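Local coordinates for protein soluble lytic murein transglycosylase (Escherichia coli, PDB 1QSA) that cleaves the glycosidic bonds between N-acetylmuramic acid and N-acetylglucosamine in peptidoglycan, forming a 1,6-anhydro bond in the N-acetylmuramic acid residue, at residues A[35-38]-A[39-42]; A[155-158]-A[159-163]; A[178-181]-A[182-186]; A[404-407]-A[408-411]; A[582-585]-A[586-590]. One frame throughout, in Å; residues are numbered along the deposited sequence. Where two conformers were deposited one is given.

Contact 1. Residues A[35-38]-A[39-42]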
loop_
_atom_site.group_PDB
_atom_site.type_symbol
_atom_site.label_atom_id
_atom_site.label_comp_id
_atom_site.label_asym_id
_atom_site.label_seq_id
_atom_site.Cartn_x
_atom_site.Cartn_y
_atom_site.Cartn_z
ATOM N N TYR A 35 17.077 -14.002 -29.494
ATOM C CA TYR A 35 15.730 -13.765 -28.964
ATOM C C TYR A 35 15.826 -12.746 -27.810
ATOM O O TYR A 35 16.726 -12.854 -26.974
ATOM C CB TYR A 35 15.140 -15.080 -28.462
ATOM C CG TYR A 35 13.708 -14.954 -27.991
ATOM C CD1 TYR A 35 12.700 -14.511 -28.864
ATOM C CD2 TYR A 35 13.354 -15.263 -26.676
ATOM C CE1 TYR A 35 11.378 -14.378 -28.434
ATOM C CE2 TYR A 35 12.039 -15.136 -26.232
ATOM C CZ TYR A 35 11.054 -14.690 -27.106
ATOM O OH TYR A 35 9.780 -14.547 -26.630
ATOM N N PRO A 36 14.917 -11.742 -27.755
ATOM C CA PRO A 36 14.979 -10.739 -26.678
ATOM C C PRO A 36 15.088 -11.272 -25.262
ATOM O O PRO A 36 15.759 -10.649 -24.435
ATOM C CB PRO A 36 13.704 -9.916 -26.876
ATOM C CG PRO A 36 13.533 -9.944 -28.394
ATOM C CD PRO A 36 13.886 -11.388 -28.753
ATOM N N LEU A 37 14.446 -12.404 -24.985
ATOM C CA LEU A 37 14.503 -12.954 -23.632
ATOM C C LEU A 37 15.687 -13.888 -23.330
ATOM O O LEU A 37 15.756 -14.469 -22.243
ATOM C CB LEU A 37 13.168 -13.593 -23.233
ATOM C CG LEU A 37 11.930 -12.686 -23.373
ATOM C CD1 LEU A 37 10.711 -13.390 -22.790
ATOM C CD2 LEU A 37 12.125 -11.346 -22.672
ATOM N N TYR A 38 16.654 -13.978 -24.241
ATOM C CA TYR A 38 17.833 -14.819 -23.997
ATOM C C TYR A 38 18.520 -14.472 -22.655
ATOM O O TYR A 38 18.919 -15.373 -21.928
ATOM C CB TYR A 38 18.817 -14.728 -25.167
ATOM C CG TYR A 38 20.011 -15.626 -24.994
ATOM C CD1 TYR A 38 19.907 -17.010 -25.172
ATOM C CD2 TYR A 38 21.234 -15.096 -24.611
ATOM C CE1 TYR A 38 21.013 -17.848 -24.965
ATOM C CE2 TYR A 38 22.342 -15.915 -24.399
ATOM C CZ TYR A 38 22.224 -17.281 -24.575
ATOM O OH TYR A 38 23.331 -18.066 -24.334
ATOM N N PRO A 39 18.619 -13.173 -22.283
ATOM C CA PRO A 39 19.269 -12.851 -20.995
ATOM C C PRO A 39 18.582 -13.533 -19.804
ATOM O O PRO A 39 19.237 -13.832 -18.802
ATOM C CB PRO A 39 19.151 -11.325 -20.920
ATOM C CG PRO A 39 19.237 -10.912 -22.357
ATOM C CD PRO A 39 18.339 -11.939 -23.043
ATOM N N TYR A 40 17.268 -13.753 -19.888
ATOM C CA TYR A 40 16.552 -14.452 -18.814
ATOM C C TYR A 40 16.992 -15.917 -18.734
ATOM O O TYR A 40 17.047 -16.497 -17.646
ATOM C CB TYR A 40 15.039 -14.335 -18.980
ATOM C CG TYR A 40 14.498 -12.979 -18.601
ATOM C CD1 TYR A 40 14.111 -12.704 -17.284
ATOM C CD2 TYR A 40 14.358 -11.967 -19.554
ATOM C CE1 TYR A 40 13.602 -11.460 -16.926
ATOM C CE2 TYR A 40 13.838 -10.705 -19.199
ATOM C CZ TYR A 40 13.469 -10.467 -17.880
ATOM O OH TYR A 40 12.988 -9.237 -17.504
ATOM N N LEU A 41 17.276 -16.525 -19.883
ATOM C CA LEU A 41 17.760 -17.907 -19.923
ATOM C C LEU A 41 19.172 -17.961 -19.310
ATOM O O LEU A 41 19.509 -18.899 -18.587
ATOM C CB LEU A 41 17.809 -18.411 -21.375
ATOM C CG LEU A 41 16.461 -18.588 -22.080
ATOM C CD1 LEU A 41 16.717 -19.014 -23.522
ATOM C CD2 LEU A 41 15.602 -19.618 -21.347
ATOM N N GLU A 42 20.004 -16.973 -19.623
ATOM C CA GLU A 42 21.356 -16.933 -19.085
ATOM C C GLU A 42 21.297 -16.781 -17.570
ATOM O O GLU A 42 22.071 -17.408 -16.841
ATOM C CB GLU A 42 22.127 -15.748 -19.658
ATOM C CG GLU A 42 22.445 -15.845 -21.119
ATOM C CD GLU A 42 23.249 -14.660 -21.600
ATOM O OE1 GLU A 42 22.697 -13.542 -21.648
ATOM O OE2 GLU A 42 24.438 -14.847 -21.928
HETATM O O HOH W 1 25.536 -17.097 -23.255
#
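Leu37 and Tyr40 meet at the start of helix 38-48, where Leu37 takes the N-cap position. Among the backbone bonds, Leu37 O accepts Tyr40 N at 2.9 Å, and Leu41 N only weakly. Tyr38 O receives Glu42 N at 3.0 Å. Pro39 fits the first turn because this position needs no N-H donor. In the apolar contacts, Leu37 CD2 meets Tyr40 CD2 at 3.9 Å, oblique to the ring, and Tyr38 CD1 reaches Leu41 CD1 at 4.1 Å, the side chains crossing at about a right angle. Tyr38 CG is anti to its own N (chi1 -177°), which carries the ring alongside the first turn. There the Glu42 side chain crosses it at about a right angle, ring and carboxylate planes 36° apart, and a water joins Tyr38 OH to Glu42 OE2; Glu42 has two conformers, leaving both doubtful. Outside, Tyr40 OH bonds Glu403, and Leu37 and Tyr40 both touch Leu391. The chemistry implies a helix start fixed by main-chain bonds, with side chains that tie it to helix 383-393.

Contact 2. Residues A[155-158]-A[159-163]. With SO4 (sulfate ion), chain N.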
loop_
_atom_site.group_PDB
_atom_site.type_symbol
_atom_site.label_atom_id
_atom_site.label_comp_id
_atom_site.label_asym_id
_atom_site.label_seq_id
_atom_site.Cartn_x
_atom_site.Cartn_y
_atom_site.Cartn_z
ATOM N N LEU A 155 23.996 4.559 24.058
ATOM C CA LEU A 155 22.810 5.351 23.741
ATOM C C LEU A 155 22.166 4.858 22.445
ATOM O O LEU A 155 20.953 4.968 22.284
ATOM C CB LEU A 155 23.135 6.843 23.617
ATOM C CG LEU A 155 23.421 7.626 24.905
ATOM C CD1 LEU A 155 23.732 9.078 24.532
ATOM C CD2 LEU A 155 22.236 7.557 25.864
ATOM N N ALA A 156 22.976 4.334 21.519
ATOM C CA ALA A 156 22.450 3.813 20.253
ATOM C C ALA A 156 21.695 2.513 20.529
ATOM O O ALA A 156 20.695 2.213 19.867
ATOM C CB ALA A 156 23.585 3.567 19.248
ATOM N N TYR A 157 22.159 1.759 21.522
ATOM C CA TYR A 157 21.517 0.502 21.903
ATOM C C TYR A 157 20.129 0.813 22.470
ATOM O O TYR A 157 19.118 0.254 22.030
ATOM C CB TYR A 157 22.351 -0.247 22.955
ATOM C CG TYR A 157 21.920 -1.687 23.150
ATOM C CD1 TYR A 157 20.804 -2.011 23.936
ATOM C CD2 TYR A 157 22.593 -2.723 22.503
ATOM C CE1 TYR A 157 20.369 -3.330 24.063
ATOM C CE2 TYR A 157 22.164 -4.053 22.622
ATOM C CZ TYR A 157 21.052 -4.345 23.402
ATOM O OH TYR A 157 20.626 -5.644 23.494
ATOM N N LEU A 158 20.080 1.765 23.399
ATOM C CA LEU A 158 18.823 2.157 24.030
ATOM C C LEU A 158 17.857 2.775 23.007
ATOM O O LEU A 158 16.645 2.541 23.067
ATOM C CB LEU A 158 19.107 3.128 25.181
ATOM C CG LEU A 158 18.031 3.216 26.262
ATOM C CD1 LEU A 158 17.809 1.844 26.912
ATOM C CD2 LEU A 158 18.457 4.248 27.300
ATOM N N GLU A 159 18.398 3.513 22.036
ATOM C CA GLU A 159 17.587 4.127 20.983
ATOM C C GLU A 159 16.870 3.075 20.128
ATOM O O GLU A 159 15.725 3.277 19.710
ATOM C CB GLU A 159 18.460 5.036 20.107
ATOM C CG GLU A 159 17.786 5.577 18.840
ATOM C CD GLU A 159 16.572 6.466 19.105
ATOM O OE1 GLU A 159 16.293 6.796 20.283
ATOM O OE2 GLU A 159 15.893 6.834 18.118
ATOM N N ARG A 160 17.533 1.952 19.851
ATOM C CA ARG A 160 16.864 0.924 19.070
ATOM C C ARG A 160 15.689 0.329 19.849
ATOM O O ARG A 160 14.678 -0.050 19.246
ATOM C CB ARG A 160 17.819 -0.186 18.609
ATOM C CG ARG A 160 17.129 -1.080 17.584
ATOM C CD ARG A 160 18.032 -2.142 16.969
ATOM N NE ARG A 160 17.335 -2.784 15.859
ATOM C CZ ARG A 160 17.601 -3.997 15.391
ATOM N NH1 ARG A 160 18.555 -4.735 15.947
ATOM N NH2 ARG A 160 16.890 -4.479 14.371
ATOM N N ILE A 161 15.826 0.226 21.175
ATOM C CA ILE A 161 14.739 -0.293 22.020
ATOM C C ILE A 161 13.530 0.646 21.899
ATOM O O ILE A 161 12.393 0.194 21.710
ATOM C CB ILE A 161 15.178 -0.430 23.513
ATOM C CG1 ILE A 161 16.171 -1.590 23.652
ATOM C CG2 ILE A 161 13.952 -0.620 24.412
ATOM C CD1 ILE A 161 16.661 -1.842 25.056
ATOM N N ARG A 162 13.796 1.955 21.929
ATOM C CA ARG A 162 12.733 2.956 21.794
ATOM C C ARG A 162 12.065 2.824 20.420
ATOM O O ARG A 162 10.836 2.799 20.317
ATOM C CB ARG A 162 13.299 4.375 21.959
ATOM C CG ARG A 162 12.222 5.464 22.018
ATOM C CD ARG A 162 12.833 6.863 22.035
ATOM N NE ARG A 162 13.435 7.183 20.744
ATOM C CZ ARG A 162 12.778 7.716 19.716
ATOM N NH1 ARG A 162 11.504 8.047 19.833
ATOM N NH2 ARG A 162 13.405 7.954 18.572
ATOM N N LEU A 163 12.875 2.691 19.371
ATOM C CA LEU A 163 12.347 2.549 18.010
ATOM C C LEU A 163 11.539 1.258 17.838
ATOM O O LEU A 163 10.479 1.256 17.187
ATOM C CB LEU A 163 13.482 2.590 16.972
ATOM C CG LEU A 163 14.208 3.931 16.759
ATOM C CD1 LEU A 163 15.428 3.730 15.862
ATOM C CD2 LEU A 163 13.274 4.961 16.164
HETATM S S SO4 N . 10.934 10.013 16.677
HETATM O O1 SO4 N . 11.543 8.754 16.199
HETATM O O2 SO4 N . 10.140 10.614 15.585
HETATM O O3 SO4 N . 10.059 9.733 17.832
HETATM O O4 SO4 N . 11.995 10.956 17.089
#
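Helix 154-166 runs unbroken through both segments for about two and a half turns, with Leu155 O accepting Glu159 N at 3.0 Å and Leu158 O accepting Arg162 N at 3.1 Å, while the bond from Ile161 N to Tyr157 O is weak. Among the apolar side chains, Ile161 CD1 approaches Tyr157 CE1 at 4.1 Å, oblique to the ring, and Leu158 CD1 lies 4.3 Å from the same Ile161 methyl. Ile161 also touches Phe213 and Met217 of helix 212-228, and Tyr157 OH is taken up by Leu176 O.

One polar cluster is organised by Arg162, three residues beyond Glu159. Its guanidinium meets the carboxylate side-on: NE gives Glu159 OE1 a 2.9 Å bond with an angle of 174° at the hydrogen, and NH2 reaches the syn lone pair of Glu159 OE2 at 2.8 Å. Bends at chi2 of Glu159 (62°) and chi3 of Arg162 (70°) bring the two ends together. At another edge, Arg162 NH1 and NH2 donate to sulfate O3 and O1, at 3.0 and 3.1 Å respectively, so NH2 serves two acceptors; NH1 also bonds Gln216. The sulfate probably comes from the crystallisation liquor, so Glu159 and Gln216 are the protein's own restraints, which probably fix the orientation of the guanidinium plane. The arrangement is that of an alpha-superhelix helix packed against helices 170-178 and 212-228, with an i to i+3 Glu-Arg salt bridge along it.

Contact 3. Residues A[178-181]-A[182-186]. With SO4 (sulfate ion), chain M.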
loop_
_atom_site.group_PDB
_atom_site.type_symbol
_atom_site.label_atom_id
_atom_site.label_comp_id
_atom_site.label_asym_id
_atom_site.label_seq_id
_atom_site.Cartn_x
_atom_site.Cartn_y
_atom_site.Cartn_z
ATOM N N GLY A 178 16.911 -8.169 26.967
ATOM C CA GLY A 178 17.480 -9.384 27.537
ATOM C C GLY A 178 19.003 -9.394 27.437
ATOM O O GLY A 178 19.672 -10.072 28.211
ATOM N N GLN A 179 19.546 -8.654 26.473
ATOM C CA GLN A 179 20.997 -8.553 26.271
ATOM C C GLN A 179 21.461 -7.130 26.616
ATOM O O GLN A 179 22.455 -6.653 26.092
ATOM C CB GLN A 179 21.346 -8.839 24.798
ATOM C CG GLN A 179 20.720 -10.104 24.199
ATOM C CD GLN A 179 20.908 -10.210 22.686
ATOM O OE1 GLN A 179 21.649 -9.439 22.078
ATOM N NE2 GLN A 179 20.234 -11.175 22.077
ATOM N N MET A 180 20.742 -6.453 27.507
ATOM C CA MET A 180 21.066 -5.068 27.871
ATOM C C MET A 180 22.495 -4.777 28.348
ATOM O O MET A 180 23.066 -5.544 29.130
ATOM C CB MET A 180 20.107 -4.596 28.972
ATOM C CG MET A 180 20.107 -3.101 29.201
ATOM S SD MET A 180 19.257 -2.251 27.880
ATOM C CE MET A 180 17.611 -2.053 28.606
ATOM N N PRO A 181 23.113 -3.695 27.831
ATOM C CA PRO A 181 24.467 -3.340 28.268
ATOM C C PRO A 181 24.351 -3.014 29.764
ATOM O O PRO A 181 23.284 -2.603 30.228
ATOM C CB PRO A 181 24.760 -2.066 27.478
ATOM C CG PRO A 181 23.988 -2.262 26.206
ATOM C CD PRO A 181 22.701 -2.901 26.661
ATOM N N ALA A 182 25.440 -3.173 30.510
ATOM C CA ALA A 182 25.428 -2.904 31.950
ATOM C C ALA A 182 24.901 -1.522 32.336
ATOM O O ALA A 182 24.270 -1.376 33.385
ATOM C CB ALA A 182 26.822 -3.122 32.538
ATOM N N ASP A 183 25.112 -0.536 31.466
ATOM C CA ASP A 183 24.671 0.844 31.700
ATOM C C ASP A 183 23.192 0.951 32.084
ATOM O O ASP A 183 22.823 1.731 32.979
ATOM C CB ASP A 183 24.860 1.703 30.439
ATOM C CG ASP A 183 26.261 1.629 29.868
ATOM O OD1 ASP A 183 26.694 0.527 29.439
ATOM O OD2 ASP A 183 26.908 2.697 29.808
ATOM N N TYR A 184 22.353 0.150 31.422
ATOM C CA TYR A 184 20.916 0.201 31.639
ATOM C C TYR A 184 20.299 -1.088 32.173
ATOM O O TYR A 184 19.089 -1.286 32.090
ATOM C CB TYR A 184 20.219 0.599 30.326
ATOM C CG TYR A 184 20.949 1.672 29.544
ATOM C CD1 TYR A 184 21.109 2.965 30.057
ATOM C CD2 TYR A 184 21.504 1.386 28.295
ATOM C CE1 TYR A 184 21.808 3.944 29.343
ATOM C CE2 TYR A 184 22.204 2.350 27.574
ATOM C CZ TYR A 184 22.350 3.625 28.101
ATOM O OH TYR A 184 23.025 4.573 27.369
ATOM N N GLN A 185 21.131 -1.963 32.724
ATOM C CA GLN A 185 20.659 -3.234 33.261
ATOM C C GLN A 185 19.556 -3.065 34.305
ATOM O O GLN A 185 18.658 -3.899 34.410
ATOM C CB GLN A 185 21.829 -4.033 33.839
ATOM C CG GLN A 185 21.422 -5.333 34.535
ATOM C CD GLN A 185 20.588 -6.256 33.654
ATOM O OE1 GLN A 185 19.648 -6.904 34.128
ATOM N NE2 GLN A 185 20.925 -6.314 32.369
ATOM N N THR A 186 19.627 -1.980 35.064
ATOM C CA THR A 186 18.665 -1.721 36.125
ATOM C C THR A 186 17.202 -1.591 35.668
ATOM O O THR A 186 16.277 -1.870 36.447
ATOM C CB THR A 186 19.088 -0.577 37.061
ATOM O OG1 THR A 186 18.384 -0.712 38.297
ATOM C CG2 THR A 186 18.821 0.807 36.433
HETATM S S SO4 M . 28.220 -4.732 28.464
HETATM O O1 SO4 M . 28.200 -3.260 28.354
HETATM O O2 SO4 M . 27.290 -5.165 29.523
HETATM O O3 SO4 M . 27.829 -5.335 27.172
HETATM O O4 SO4 M . 29.586 -5.180 28.812
HETATM O O HOH W 2 19.362 -7.792 30.600
#
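The backbone is extended at Met180 and Pro181 and then winds into a turn, since Pro181 O accepts Tyr184 N at 3.1 Å. The next bond, from Gln185 N to Ala182 O, is longer at 3.3 Å and leads into helix 185-196.

Met180 carries the side-chain contact. Its CG packs on Tyr184 CB at 3.9 Å, and the two side chains cross at about a right angle. The sulfur sits at the edge of the Tyr184 ring, near its plane, so the thioether does not cover a face. Bends at chi2 and chi3 fold Met180 back towards the turn, leaving its CE 3.9 Å from Tyr184 O. Asp183 CB covers a face of the Tyr184 ring, over its centre.

The whole forms the interhelical connection of an alpha-superhelix, joining helix 170-178 to helix 185-196. Met180 reaches forward to Ala188 and Ile191 of the latter helix, while Pro181 and Tyr184 pack back on helix 154-166.

Ala182 N donates to sulfate O2 at 2.9 Å, with 142° at the hydrogen, and Arg147 NH2 holds the same anion; the sulfate probably came from the crystallisation liquor. A water also accepts a bond from Gln185 NE2 and donates weakly to Gly178 O. Gln185 was modelled in two conformers, so that bridge is doubtful.

Contact 4. Residues A[404-407]-A[408-411]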
loop_
_atom_site.group_PDB
_atom_site.type_symbol
_atom_site.label_atom_id
_atom_site.label_comp_id
_atom_site.label_asym_id
_atom_site.label_seq_id
_atom_site.Cartn_x
_atom_site.Cartn_y
_atom_site.Cartn_z
ATOM N N TRP A 404 9.253 -2.552 -17.390
ATOM C CA TRP A 404 8.572 -1.300 -17.703
ATOM C C TRP A 404 8.972 -0.213 -16.706
ATOM O O TRP A 404 9.159 0.950 -17.085
ATOM C CB TRP A 404 7.055 -1.513 -17.685
ATOM C CG TRP A 404 6.246 -0.389 -18.269
ATOM C CD1 TRP A 404 5.365 0.417 -17.607
ATOM C CD2 TRP A 404 6.155 -0.023 -19.657
ATOM N NE1 TRP A 404 4.720 1.255 -18.496
ATOM C CE2 TRP A 404 5.185 1.006 -19.760
ATOM C CE3 TRP A 404 6.786 -0.477 -20.824
ATOM C CZ2 TRP A 404 4.831 1.589 -20.987
ATOM C CZ3 TRP A 404 6.434 0.100 -22.044
ATOM C CH2 TRP A 404 5.465 1.123 -22.114
ATOM N N ALA A 405 9.133 -0.610 -15.445
ATOM C CA ALA A 405 9.498 0.324 -14.386
ATOM C C ALA A 405 10.816 1.013 -14.721
ATOM O O ALA A 405 10.953 2.216 -14.522
ATOM C CB ALA A 405 9.595 -0.400 -13.045
ATOM N N ASN A 406 11.778 0.252 -15.244
ATOM C CA ASN A 406 13.076 0.815 -15.628
ATOM C C ASN A 406 12.939 1.735 -16.826
ATOM O O ASN A 406 13.592 2.768 -16.897
ATOM C CB ASN A 406 14.062 -0.293 -16.013
ATOM C CG ASN A 406 14.615 -1.024 -14.827
ATOM O OD1 ASN A 406 14.446 -0.598 -13.686
ATOM N ND2 ASN A 406 15.319 -2.125 -15.089
ATOM N N LEU A 407 12.103 1.339 -17.779
ATOM C CA LEU A 407 11.901 2.117 -18.988
ATOM C C LEU A 407 11.247 3.492 -18.744
ATOM O O LEU A 407 11.678 4.498 -19.315
ATOM C CB LEU A 407 11.094 1.275 -19.987
ATOM C CG LEU A 407 11.114 1.596 -21.480
ATOM C CD1 LEU A 407 12.534 1.834 -21.971
ATOM C CD2 LEU A 407 10.478 0.429 -22.228
ATOM N N VAL A 408 10.284 3.563 -17.829
ATOM C CA VAL A 408 9.594 4.828 -17.557
ATOM C C VAL A 408 10.290 5.711 -16.520
ATOM O O VAL A 408 10.058 6.916 -16.462
ATOM C CB VAL A 408 8.116 4.590 -17.131
ATOM C CG1 VAL A 408 7.400 3.781 -18.187
ATOM C CG2 VAL A 408 8.044 3.868 -15.791
ATOM N N LYS A 409 11.184 5.119 -15.741
ATOM C CA LYS A 409 11.890 5.840 -14.687
ATOM C C LYS A 409 12.862 6.907 -15.201
ATOM O O LYS A 409 13.594 6.685 -16.170
ATOM C CB LYS A 409 12.636 4.831 -13.806
ATOM C CG LYS A 409 13.218 5.384 -12.514
ATOM C CD LYS A 409 13.856 4.262 -11.714
ATOM C CE LYS A 409 15.026 3.636 -12.476
ATOM N NZ LYS A 409 15.356 2.252 -12.021
ATOM N N SER A 410 12.826 8.076 -14.569
ATOM C CA SER A 410 13.722 9.183 -14.915
ATOM C C SER A 410 13.545 9.754 -16.323
ATOM O O SER A 410 14.456 10.375 -16.861
ATOM C CB SER A 410 15.179 8.742 -14.724
ATOM O OG SER A 410 15.349 8.102 -13.469
ATOM N N LYS A 411 12.386 9.526 -16.928
ATOM C CA LYS A 411 12.121 10.039 -18.268
ATOM C C LYS A 411 11.317 11.317 -18.133
ATOM O O LYS A 411 10.778 11.599 -17.059
ATOM C CB LYS A 411 11.331 9.019 -19.100
ATOM C CG LYS A 411 11.998 7.662 -19.245
ATOM C CD LYS A 411 13.392 7.767 -19.847
ATOM C CE LYS A 411 14.023 6.388 -19.988
ATOM N NZ LYS A 411 14.209 5.719 -18.671
HETATM O O HOH W 3 13.094 0.673 -11.661
#
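Val408 lays its CG1 methyl over a face of the Trp404 indole, 3.9 Å from the centroid of the five-membered ring and 17° off the ring normal. This is a CH-pi contact over the five-membered ring, thus off-centre on the indole as a whole. The placement follows from chi1 of -56°, which turns CG1 anti to the carbonyl carbon of Val408. Its backbone N also bonds Trp404 O at 2.9 Å, so side chain and main chain bind the same pair.

Leu407 contributes mainly through its carbonyl. Lys411 folds back, bent at chi2 and chi4, and its NZ bonds Leu407 O at 2.9 Å from 52° above the carbonyl plane. The same ammonium reaches Lys409 O, in the turn that follows, at 2.8 Å. Two carbonyls near the helix end thus share a positive charge, which would probably suit the negative end of the helix dipole.

Asn406 and Lys409 run alongside each other. Asn406 OD1 meets Lys409 NZ only weakly at 3.4 Å, and a water between them, 2.7 Å from Asn406 OD1, completes the link. Asn406 ND2 turns to Thr67 O. The arrangement is a helix C-terminus leaving through a type II turn (408-411) into the connection to helix 413-425, within the L domain.

Contact 5. Residues A[582-585]-A[586-590]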
loop_
_atom_site.group_PDB
_atom_site.type_symbol
_atom_site.label_atom_id
_atom_site.label_comp_id
_atom_site.label_asym_id
_atom_site.label_seq_id
_atom_site.Cartn_x
_atom_site.Cartn_y
_atom_site.Cartn_z
ATOM N N SER A 582 -10.151 4.268 7.216
ATOM C CA SER A 582 -9.600 5.145 6.182
ATOM C C SER A 582 -9.402 4.444 4.841
ATOM O O SER A 582 -9.647 5.044 3.797
ATOM C CB SER A 582 -8.282 5.778 6.647
ATOM O OG SER A 582 -7.349 4.789 7.027
ATOM N N GLU A 583 -8.963 3.179 4.870
ATOM C CA GLU A 583 -8.751 2.427 3.631
ATOM C C GLU A 583 -10.055 2.248 2.852
ATOM O O GLU A 583 -10.096 2.454 1.641
ATOM C CB GLU A 583 -8.148 1.039 3.901
ATOM C CG GLU A 583 -8.031 0.168 2.627
ATOM C CD GLU A 583 -7.703 -1.306 2.909
ATOM O OE1 GLU A 583 -7.130 -1.607 3.983
ATOM O OE2 GLU A 583 -8.011 -2.169 2.048
ATOM N N THR A 584 -11.117 1.867 3.552
ATOM C CA THR A 584 -12.415 1.639 2.908
ATOM C C THR A 584 -13.034 2.949 2.414
ATOM O O THR A 584 -13.685 2.990 1.368
ATOM C CB THR A 584 -13.365 0.912 3.865
ATOM O OG1 THR A 584 -12.696 -0.253 4.379
ATOM C CG2 THR A 584 -14.640 0.480 3.135
ATOM N N ARG A 585 -12.881 4.010 3.199
ATOM C CA ARG A 585 -13.402 5.317 2.797
ATOM C C ARG A 585 -12.741 5.743 1.477
ATOM O O ARG A 585 -13.415 6.162 0.529
ATOM C CB ARG A 585 -13.116 6.338 3.901
ATOM C CG ARG A 585 -13.747 7.685 3.672
ATOM C CD ARG A 585 -13.587 8.571 4.907
ATOM N NE ARG A 585 -12.202 8.865 5.263
ATOM C CZ ARG A 585 -11.591 8.454 6.377
ATOM N NH1 ARG A 585 -12.228 7.708 7.266
ATOM N NH2 ARG A 585 -10.331 8.796 6.607
ATOM N N GLY A 586 -11.417 5.602 1.405
ATOM C CA GLY A 586 -10.703 5.960 0.189
ATOM C C GLY A 586 -11.061 5.048 -0.980
ATOM O O GLY A 586 -11.149 5.496 -2.132
ATOM N N TYR A 587 -11.266 3.769 -0.686
ATOM C CA TYR A 587 -11.644 2.775 -1.697
ATOM C C TYR A 587 -12.982 3.166 -2.348
ATOM O O TYR A 587 -13.114 3.171 -3.578
ATOM C CB TYR A 587 -11.770 1.412 -1.005
ATOM C CG TYR A 587 -12.104 0.240 -1.903
ATOM C CD1 TYR A 587 -13.428 -0.106 -2.172
ATOM C CD2 TYR A 587 -11.096 -0.549 -2.447
ATOM C CE1 TYR A 587 -13.746 -1.212 -2.962
ATOM C CE2 TYR A 587 -11.397 -1.665 -3.240
ATOM C CZ TYR A 587 -12.724 -1.989 -3.490
ATOM O OH TYR A 587 -13.046 -3.098 -4.228
ATOM N N VAL A 588 -13.973 3.494 -1.519
ATOM C CA VAL A 588 -15.302 3.855 -2.011
ATOM C C VAL A 588 -15.236 5.112 -2.881
ATOM O O VAL A 588 -15.817 5.144 -3.965
ATOM C CB VAL A 588 -16.300 4.016 -0.845
ATOM C CG1 VAL A 588 -17.639 4.516 -1.352
ATOM C CG2 VAL A 588 -16.483 2.659 -0.162
ATOM N N LYS A 589 -14.496 6.115 -2.418
ATOM C CA LYS A 589 -14.332 7.355 -3.179
ATOM C C LYS A 589 -13.705 7.063 -4.540
ATOM O O LYS A 589 -14.189 7.533 -5.569
ATOM C CB LYS A 589 -13.465 8.341 -2.399
ATOM C CG LYS A 589 -14.160 8.907 -1.165
ATOM C CD LYS A 589 -13.248 9.854 -0.426
ATOM C CE LYS A 589 -13.951 10.465 0.781
ATOM N NZ LYS A 589 -12.983 11.326 1.562
ATOM N N ASN A 590 -12.637 6.276 -4.543
ATOM C CA ASN A 590 -11.979 5.925 -5.798
ATOM C C ASN A 590 -12.915 5.169 -6.743
ATOM O O ASN A 590 -13.044 5.511 -7.907
ATOM C CB ASN A 590 -10.749 5.043 -5.542
ATOM C CG ASN A 590 -9.558 5.825 -5.033
ATOM O OD1 ASN A 590 -9.552 7.065 -5.034
ATOM N ND2 ASN A 590 -8.523 5.103 -4.622
HETATM O O HOH W 4 -10.934 10.119 2.810
#
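Lys589 NZ is gripped by a water at 2.7 Å and by Glu577, with which it forms a salt bridge. Arg585 NE donates to the same water at 3.0 Å, meeting it at the edge and in the plane of the guanidinium, so one oxygen accepts from both cationic side chains. The two point the same way, and their aliphatic parts touch at 4.0 Å between Arg585 CG and Lys589 CE. Arg585 NE and Lys589 NZ, 4.5 Å apart, share the water and lie near the carboxylate of Glu577, whose charge probably offsets theirs; its pairing with Arg585 is long and weak. Arg585 NH1 turns to Ile579 O. Lys589 reaches its water with an extended chain (chi2 179°), while Arg585 bends at chi3 (62°).

These residues open helix 582-601, whose regular turn is seen in the bond from Val588 N to Thr584 O at 2.9 Å. The helix lies against helices 468-479 and 545-554 of the lysozyme-like catalytic domain. On that flank Tyr587 OH bonds Glu478, the predicted active-site residue.

Val588 CG2 sits 3.2 Å from Thr584 O, and the two methyls, Thr584 CG2 and Val588 CG2, are 4.4 Å apart. Thr584 OG1 and Glu583 OE2 both bond Asn553, whereas Lys589 packs on Phe351 and Tyr352 of helix 351-359.

How the contacts relate
The five contacts follow one another along an almost wholly helical chain, each closing before the next opens. Contacts 2 and 3 are neighbours, with centres about 12 Å apart: Tyr157 and Ile161 on helix 154-166 pack against Pro181 and Met180 in the connection to helix 185-196. Contacts 1 and 4 are far apart in sequence, yet their centres lie about 20 Å apart, and Leu37 and Trp404 both touch helix 383-393, bringing the amino-terminal helices back to the L domain. Contact 5 lies nearest the chain centre, in the catalytic part, with its centre about 29 Å from that of contact 4 and 46 Å from that of contact 3. The arrangement is consistent with a ring-like alpha-superhelix joined to a lysozyme-like domain.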